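Local coordinates for protein pollen allergen Phl p 6 (PDB 1NLX) that is a major timothy grass pollen allergen, a small four-helix-bundle protein of the Poa p IX/Phl p VI family whose cellular role is not settled, at residues Arg48-Ala53 / Lys63-Tyr68; Asn69-Ala74 / Glu85-His90. One frame throughout, in Å; residues are numbered along the deposited sequence.

Interaction 1: residues Arg48-Ala53 / Lys63-Tyr68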
ATOM      1  N   ARG A  48      -3.819   9.532 -41.777  1.00 30.89           N
ATOM      2  CA  ARG A  48      -3.398   8.652 -42.858  1.00 30.76           C
ATOM      3  C   ARG A  48      -2.229   7.823 -42.363  1.00 28.53           C
ATOM      4  O   ARG A  48      -2.242   6.600 -42.453  1.00 27.84           O
ATOM      5  CB  ARG A  48      -2.960   9.460 -44.081  1.00 64.66           C
ATOM      6  CG  ARG A  48      -2.681   8.622 -45.325  1.00 70.20           C
ATOM      7  CD  ARG A  48      -2.073   9.460 -46.451  1.00 76.87           C
ATOM      8  NE  ARG A  48      -2.626  10.816 -46.501  1.00 83.79           N
ATOM      9  CZ  ARG A  48      -2.065  11.880 -45.925  1.00 87.05           C
ATOM     10  NH1 ARG A  48      -0.924  11.758 -45.256  1.00 88.90           N
ATOM     11  NH2 ARG A  48      -2.654  13.070 -46.001  1.00 89.99           N
ATOM     12  N   ASN A  49      -1.218   8.503 -41.832  1.00 27.23           N
ATOM     13  CA  ASN A  49      -0.025   7.844 -41.314  1.00 25.00           C
ATOM     14  C   ASN A  49      -0.373   6.781 -40.294  1.00 24.93           C
ATOM     15  O   ASN A  49       0.112   5.650 -40.371  1.00 24.85           O
ATOM     16  CB  ASN A  49       0.910   8.863 -40.677  1.00 33.21           C
ATOM     17  CG  ASN A  49       1.583   9.755 -41.701  1.00 34.88           C
ATOM     18  OD1 ASN A  49       2.119  10.814 -41.358  1.00 35.82           O
ATOM     19  ND2 ASN A  49       1.574   9.328 -42.961  1.00 35.02           N
ATOM     20  N   LEU A  50      -1.224   7.135 -39.340  1.00 32.74           N
ATOM     21  CA  LEU A  50      -1.612   6.179 -38.313  1.00 33.73           C
ATOM     22  C   LEU A  50      -2.289   4.942 -38.922  1.00 33.45           C
ATOM     23  O   LEU A  50      -2.033   3.814 -38.498  1.00 33.77           O
ATOM     24  CB  LEU A  50      -2.527   6.851 -37.288  1.00 33.20           C
ATOM     25  CG  LEU A  50      -2.578   6.169 -35.915  1.00 33.92           C
ATOM     26  CD1 LEU A  50      -1.176   6.079 -35.333  1.00 33.34           C
ATOM     27  CD2 LEU A  50      -3.480   6.949 -34.981  1.00 33.60           C
ATOM     28  N   ALA A  51      -3.138   5.155 -39.926  1.00 35.75           N
ATOM     29  CA  ALA A  51      -3.838   4.051 -40.594  1.00 36.32           C
ATOM     30  C   ALA A  51      -2.845   3.130 -41.311  1.00 37.66           C
ATOM     31  O   ALA A  51      -2.960   1.899 -41.255  1.00 37.65           O
ATOM     32  CB  ALA A  51      -4.838   4.593 -41.579  1.00  1.00           C
ATOM     33  N   ASP A  52      -1.871   3.733 -41.988  1.00 40.88           N
ATOM     34  CA  ASP A  52      -0.846   2.968 -42.684  1.00 42.68           C
ATOM     35  C   ASP A  52      -0.118   2.099 -41.668  1.00 42.72           C
ATOM     36  O   ASP A  52       0.186   0.939 -41.938  1.00 43.10           O
ATOM     37  CB  ASP A  52       0.152   3.908 -43.355  1.00 76.39           C
ATOM     38  CG  ASP A  52      -0.371   4.485 -44.661  1.00 78.53           C
ATOM     39  OD1 ASP A  52      -1.550   4.903 -44.712  1.00 79.94           O
ATOM     40  OD2 ASP A  52       0.405   4.526 -45.636  1.00 79.72           O
ATOM     41  N   ALA A  53       0.155   2.667 -40.495  1.00 35.02           N
ATOM     42  CA  ALA A  53       0.831   1.935 -39.442  1.00 32.96           C
ATOM     43  C   ALA A  53      -0.006   0.744 -39.008  1.00 33.19           C
ATOM     44  O   ALA A  53       0.510  -0.364 -38.883  1.00 33.19           O
ATOM     45  CB  ALA A  53       1.082   2.843 -38.263  1.00 15.38           C
ATOM     46  N   LYS A  63       3.518   3.429 -30.184  1.00 35.15           N
ATOM     47  CA  LYS A  63       4.673   4.303 -30.043  1.00 36.10           C
ATOM     48  C   LYS A  63       4.301   5.650 -30.633  1.00 34.86           C
ATOM     49  O   LYS A  63       4.526   6.694 -30.019  1.00 34.56           O
ATOM     50  CB  LYS A  63       5.892   3.734 -30.776  1.00 48.87           C
ATOM     51  CG  LYS A  63       6.502   2.505 -30.130  1.00 50.00           C
ATOM     52  CD  LYS A  63       7.641   1.970 -30.981  1.00 54.69           C
ATOM     53  CE  LYS A  63       8.127   0.604 -30.483  1.00 57.10           C
ATOM     54  NZ  LYS A  63       9.276   0.102 -31.301  1.00 58.02           N
ATOM     55  N   LEU A  64       3.722   5.613 -31.831  1.00 33.40           N
ATOM     56  CA  LEU A  64       3.296   6.824 -32.524  1.00 32.37           C
ATOM     57  C   LEU A  64       2.319   7.630 -31.669  1.00 33.19           C
ATOM     58  O   LEU A  64       2.413   8.857 -31.601  1.00 33.56           O
ATOM     59  CB  LEU A  64       2.659   6.450 -33.858  1.00 20.87           C
ATOM     60  CG  LEU A  64       3.316   7.008 -35.124  1.00 21.49           C
ATOM     61  CD1 LEU A  64       4.822   7.054 -34.987  1.00 20.90           C
ATOM     62  CD2 LEU A  64       2.926   6.136 -36.305  1.00 20.26           C
ATOM     63  N   ASP A  65       1.387   6.958 -30.997  1.00 34.71           N
ATOM     64  CA  ASP A  65       0.454   7.691 -30.153  1.00 35.37           C
ATOM     65  C   ASP A  65       1.224   8.430 -29.049  1.00 34.32           C
ATOM     66  O   ASP A  65       0.864   9.544 -28.674  1.00 34.45           O
ATOM     67  CB  ASP A  65      -0.602   6.742 -29.568  1.00 60.37           C
ATOM     68  CG  ASP A  65      -1.590   6.213 -30.643  1.00 64.95           C
ATOM     69  OD1 ASP A  65      -2.258   7.035 -31.327  1.00 65.66           O
ATOM     70  OD2 ASP A  65      -1.704   4.973 -30.800  1.00 65.53           O
ATOM     71  N   GLU A  66       2.305   7.827 -28.562  1.00 30.98           N
ATOM     72  CA  GLU A  66       3.124   8.441 -27.520  1.00 28.70           C
ATOM     73  C   GLU A  66       3.786   9.742 -27.943  1.00 28.63           C
ATOM     74  O   GLU A  66       3.793  10.704 -27.176  1.00 28.39           O
ATOM     75  CB  GLU A  66       4.230   7.496 -27.075  1.00 26.70           C
ATOM     76  CG  GLU A  66       4.127   7.039 -25.652  1.00 24.88           C
ATOM     77  CD  GLU A  66       4.224   8.163 -24.654  1.00 24.63           C
ATOM     78  OE1 GLU A  66       5.245   8.881 -24.645  1.00 24.99           O
ATOM     79  OE2 GLU A  66       3.276   8.319 -23.866  1.00 24.55           O
ATOM     80  N   VAL A  67       4.366   9.779 -29.141  1.00 22.76           N
ATOM     81  CA  VAL A  67       5.030  11.006 -29.569  1.00 23.41           C
ATOM     82  C   VAL A  67       3.990  12.050 -29.876  1.00 24.81           C
ATOM     83  O   VAL A  67       4.254  13.238 -29.738  1.00 24.52           O
ATOM     84  CB  VAL A  67       5.958  10.810 -30.807  1.00 30.78           C
ATOM     85  CG1 VAL A  67       6.565   9.429 -30.776  1.00 30.94           C
ATOM     86  CG2 VAL A  67       5.209  11.055 -32.086  1.00 29.22           C
ATOM     87  N   TYR A  68       2.807  11.615 -30.302  1.00 33.12           N
ATOM     88  CA  TYR A  68       1.729  12.564 -30.570  1.00 34.43           C
ATOM     89  C   TYR A  68       1.301  13.126 -29.212  1.00 34.62           C
ATOM     90  O   TYR A  68       1.220  14.341 -29.042  1.00 35.39           O
ATOM     91  CB  TYR A  68       0.553  11.870 -31.258  1.00 37.17           C
ATOM     92  CG  TYR A  68       0.781  11.545 -32.732  1.00 40.36           C
ATOM     93  CD1 TYR A  68       0.220  10.406 -33.314  1.00 41.48           C
ATOM     94  CD2 TYR A  68       1.520  12.399 -33.552  1.00 40.69           C
ATOM     95  CE1 TYR A  68       0.391  10.131 -34.671  1.00 42.58           C
ATOM     96  CE2 TYR A  68       1.693  12.136 -34.907  1.00 40.61           C
ATOM     97  CZ  TYR A  68       1.127  11.005 -35.464  1.00 42.95           C
ATOM     98  OH  TYR A  68       1.274  10.763 -36.822  1.00 44.78           O
TER
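Leu50 turns its CG anti to the backbone N (chi1 -158°), which brings its two methyls close to Leu64, Asp65 and Tyr68 of helix 60-76. Its own helix, 31-56, and helix 60-76 are successive members of a four-helix bundle and run antiparallel, the short segments at 157°. Their axes stay 11.3 Å apart, too far for backbones to touch, so long side chains must fill the space, and leucine and tyrosine suit it. The branches of Leu50 divide the work. CD1 lies 4.1 Å from Leu64 CB, the two leucines sliding past each other in opposite directions, and the same methyl sits at the edge of the Tyr68 ring, near its plane, with CE1 as its closest ring atom. Leu50 CD2 makes a plain van der Waals contact with Asp65 OD1 at 3.9 Å, the aspartate side chain crossing that of Leu50 at about a right angle. One turn along, the small Ala53 leaves room for the other leucine: its CB is 4.3 Å from Leu64 CD2. Tyr68 spans the gap in the opposite sense, pointing its ring at helix 31-56. Asn49 is buried, and its OD1 is hydrogen-bonded to Ser18 OG of helix 5-25. Its aliphatic part faces the tyrosine, with Asn49 CB 4.3 Å from Tyr68 OH.

Interaction 2: residues Asn69-Ala74 / Glu85-His90. With ZN (zinc ion), chain P.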
ATOM      1  N   ASN A  69       1.068  12.243 -28.237  1.00 32.56           N
ATOM      2  CA  ASN A  69       0.670  12.664 -26.888  1.00 33.07           C
ATOM      3  C   ASN A  69       1.727  13.548 -26.211  1.00 32.74           C
ATOM      4  O   ASN A  69       1.396  14.490 -25.482  1.00 33.20           O
ATOM      5  CB  ASN A  69       0.375  11.446 -26.001  1.00 41.01           C
ATOM      6  CG  ASN A  69      -0.886  10.696 -26.432  1.00 42.16           C
ATOM      7  OD1 ASN A  69      -1.926  11.310 -26.697  1.00 43.40           O
ATOM      8  ND2 ASN A  69      -0.801   9.367 -26.491  1.00 42.27           N
ATOM      9  N   ALA A  70       2.996  13.243 -26.442  1.00 31.94           N
ATOM     10  CA  ALA A  70       4.063  14.043 -25.869  1.00 31.27           C
ATOM     11  C   ALA A  70       3.899  15.479 -26.350  1.00 32.22           C
ATOM     12  O   ALA A  70       3.864  16.406 -25.541  1.00 32.33           O
ATOM     13  CB  ALA A  70       5.404  13.511 -26.306  1.00 25.38           C
ATOM     14  N   ALA A  71       3.783  15.654 -27.668  1.00 38.22           N
ATOM     15  CA  ALA A  71       3.649  16.985 -28.256  1.00 38.02           C
ATOM     16  C   ALA A  71       2.321  17.694 -27.971  1.00 38.41           C
ATOM     17  O   ALA A  71       2.315  18.902 -27.710  1.00 39.47           O
ATOM     18  CB  ALA A  71       3.905  16.930 -29.763  1.00 13.98           C
ATOM     19  N   TYR A  72       1.201  16.976 -28.015  1.00 28.86           N
ATOM     20  CA  TYR A  72      -0.062  17.644 -27.734  1.00 29.19           C
ATOM     21  C   TYR A  72      -0.130  18.098 -26.276  1.00 28.03           C
ATOM     22  O   TYR A  72      -0.637  19.185 -25.981  1.00 26.55           O
ATOM     23  CB  TYR A  72      -1.260  16.750 -28.068  1.00 46.81           C
ATOM     24  CG  TYR A  72      -1.618  16.765 -29.540  1.00 51.89           C
ATOM     25  CD1 TYR A  72      -1.676  17.969 -30.245  1.00 54.93           C
ATOM     26  CD2 TYR A  72      -1.859  15.580 -30.245  1.00 53.86           C
ATOM     27  CE1 TYR A  72      -1.955  17.994 -31.620  1.00 57.06           C
ATOM     28  CE2 TYR A  72      -2.139  15.596 -31.614  1.00 54.89           C
ATOM     29  CZ  TYR A  72      -2.182  16.806 -32.295  1.00 56.92           C
ATOM     30  OH  TYR A  72      -2.439  16.842 -33.652  1.00 58.41           O
ATOM     31  N   ASN A  73       0.404  17.283 -25.370  1.00 29.31           N
ATOM     32  CA  ASN A  73       0.382  17.625 -23.960  1.00 27.89           C
ATOM     33  C   ASN A  73       1.328  18.749 -23.585  1.00 27.59           C
ATOM     34  O   ASN A  73       1.002  19.573 -22.739  1.00 28.33           O
ATOM     35  CB  ASN A  73       0.679  16.395 -23.118  1.00 40.49           C
ATOM     36  CG  ASN A  73      -0.517  15.495 -23.001  1.00 42.34           C
ATOM     37  OD1 ASN A  73      -1.617  15.963 -22.687  1.00 40.85           O
ATOM     38  ND2 ASN A  73      -0.323  14.197 -23.245  1.00 42.24           N
ATOM     39  N   ALA A  74       2.494  18.794 -24.211  1.00 18.68           N
ATOM     40  CA  ALA A  74       3.431  19.844 -23.897  1.00 17.96           C
ATOM     41  C   ALA A  74       2.796  21.192 -24.257  1.00 18.18           C
ATOM     42  O   ALA A  74       2.824  22.139 -23.466  1.00 17.75           O
ATOM     43  CB  ALA A  74       4.720  19.630 -24.666  1.00 29.64           C
ATOM     44  N   GLU A  85       5.877  26.277 -30.441  1.00 50.62           N
ATOM     45  CA  GLU A  85       7.255  25.875 -30.211  1.00 52.44           C
ATOM     46  C   GLU A  85       7.325  24.666 -29.283  1.00 50.30           C
ATOM     47  O   GLU A  85       8.150  23.779 -29.481  1.00 51.15           O
ATOM     48  CB  GLU A  85       8.035  27.041 -29.617  1.00100.14           C
ATOM     49  CG  GLU A  85       9.517  26.768 -29.428  1.00108.41           C
ATOM     50  CD  GLU A  85      10.191  27.845 -28.584  1.00112.96           C
ATOM     51  OE1 GLU A  85      11.426  27.769 -28.384  1.00114.09           O
ATOM     52  OE2 GLU A  85       9.477  28.768 -28.118  1.00115.47           O
ATOM     53  N   ALA A  86       6.456  24.632 -28.274  1.00 38.00           N
ATOM     54  CA  ALA A  86       6.424  23.521 -27.324  1.00 34.71           C
ATOM     55  C   ALA A  86       6.120  22.212 -28.033  1.00 33.79           C
ATOM     56  O   ALA A  86       6.741  21.186 -27.767  1.00 33.50           O
ATOM     57  CB  ALA A  86       5.382  23.776 -26.265  1.00  3.75           C
ATOM     58  N   PHE A  87       5.148  22.253 -28.935  1.00 40.32           N
ATOM     59  CA  PHE A  87       4.752  21.077 -29.690  1.00 37.75           C
ATOM     60  C   PHE A  87       5.886  20.604 -30.594  1.00 36.65           C
ATOM     61  O   PHE A  87       6.319  19.455 -30.501  1.00 36.51           O
ATOM     62  CB  PHE A  87       3.514  21.383 -30.540  1.00 28.24           C
ATOM     63  CG  PHE A  87       2.973  20.186 -31.275  1.00 26.58           C
ATOM     64  CD1 PHE A  87       3.668  19.632 -32.345  1.00 24.70           C
ATOM     65  CD2 PHE A  87       1.787  19.586 -30.866  1.00 25.38           C
ATOM     66  CE1 PHE A  87       3.195  18.496 -32.992  1.00 23.80           C
ATOM     67  CE2 PHE A  87       1.308  18.450 -31.510  1.00 24.89           C
ATOM     68  CZ  PHE A  87       2.014  17.903 -32.575  1.00 23.17           C
ATOM     69  N   VAL A  88       6.353  21.483 -31.474  1.00 23.18           N
ATOM     70  CA  VAL A  88       7.429  21.130 -32.391  1.00 24.04           C
ATOM     71  C   VAL A  88       8.654  20.534 -31.682  1.00 24.33           C
ATOM     72  O   VAL A  88       9.164  19.477 -32.067  1.00 22.97           O
ATOM     73  CB  VAL A  88       7.873  22.357 -33.218  1.00 25.07           C
ATOM     74  CG1 VAL A  88       9.196  22.074 -33.888  1.00 24.95           C
ATOM     75  CG2 VAL A  88       6.824  22.686 -34.280  1.00 25.13           C
ATOM     76  N   LEU A  89       9.122  21.216 -30.646  1.00 33.10           N
ATOM     77  CA  LEU A  89      10.280  20.755 -29.903  1.00 33.12           C
ATOM     78  C   LEU A  89      10.083  19.350 -29.354  1.00 32.88           C
ATOM     79  O   LEU A  89      10.911  18.470 -29.582  1.00 33.50           O
ATOM     80  CB  LEU A  89      10.584  21.707 -28.749  1.00 42.08           C
ATOM     81  CG  LEU A  89      11.720  21.267 -27.825  1.00 43.15           C
ATOM     82  CD1 LEU A  89      12.993  21.075 -28.642  1.00 42.40           C
ATOM     83  CD2 LEU A  89      11.916  22.308 -26.728  1.00 41.96           C
ATOM     84  N   HIS A  90       8.989  19.135 -28.631  1.00 25.05           N
ATOM     85  CA  HIS A  90       8.733  17.821 -28.063  1.00 23.73           C
ATOM     86  C   HIS A  90       8.423  16.739 -29.084  1.00 24.86           C
ATOM     87  O   HIS A  90       8.752  15.568 -28.878  1.00 24.97           O
ATOM     88  CB  HIS A  90       7.626  17.907 -27.032  1.00 22.97           C
ATOM     89  CG  HIS A  90       8.071  18.538 -25.755  1.00 23.72           C
ATOM     90  ND1 HIS A  90       8.189  19.902 -25.602  1.00 22.90           N
ATOM     91  CD2 HIS A  90       8.519  17.990 -24.599  1.00 23.25           C
ATOM     92  CE1 HIS A  90       8.695  20.167 -24.410  1.00 23.12           C
ATOM     93  NE2 HIS A  90       8.904  19.023 -23.782  1.00 23.07           N
TER
HETATM   94 ZN    ZN P6001      10.184  19.365 -22.165  1.00 28.88          ZN
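The carbonyl oxygen of Ala86, which Ala74 CB approaches from helix 60-76, is held by two donors of one residue: His90 ND1 at 2.9 Å and, as the usual helical bond, His90 N. The ND1 bond is moderately bent (150° at the hydrogen), and the oxygen lies near the imidazole plane. With CG anti to its carbonyl carbon (chi1 -74°), His90 folds back along its own helix to make this bond, leaving NE2 to bind zinc at 2.1 Å. Ala74 CB lies over one ring face, offset toward the rim, a CH-pi contact 3.8 Å from the His90 centroid. Alanines suit this antiparallel pair in the four-helix bundle, since the segment axes approach to 7.7 Å. Ala71 CB sits over the centre of the Phe87 ring, and that ring turns an edge to the face of Tyr72 in an offset edge-to-face pair, planes at 65°. Phe38 of helix 31-56 meets Phe87 edge-to-face. Glu93 and His105 of a neighbouring subunit complete the protein ligands, so the metal joins two chains. Zinc binding at NE2 probably goes with a proton on ND1, given to the second-shell Ala86 carbonyl, which would limit the ring's rotation.

How the interactions relate
Helix 60-76 serves both contacts in turn: its residues 63-68 meet helix 31-56 in interaction 1, and the adjoining 69-74 meet helix 80-99 in interaction 2. The two centres are 15 Å apart, and beyond that continuity in sequence the contacts do not touch. The zinc bound by His90 belongs directly to interaction 2 and ties it to a neighbouring subunit, whereas in interaction 1 the side chain of Tyr68 is about 13 Å from another zinc ion. Both contacts also touch a further copy of the protein, distinct from the one that shares the zinc, through Leu50 packing on its Pro62 and Asn73 on its Asn73.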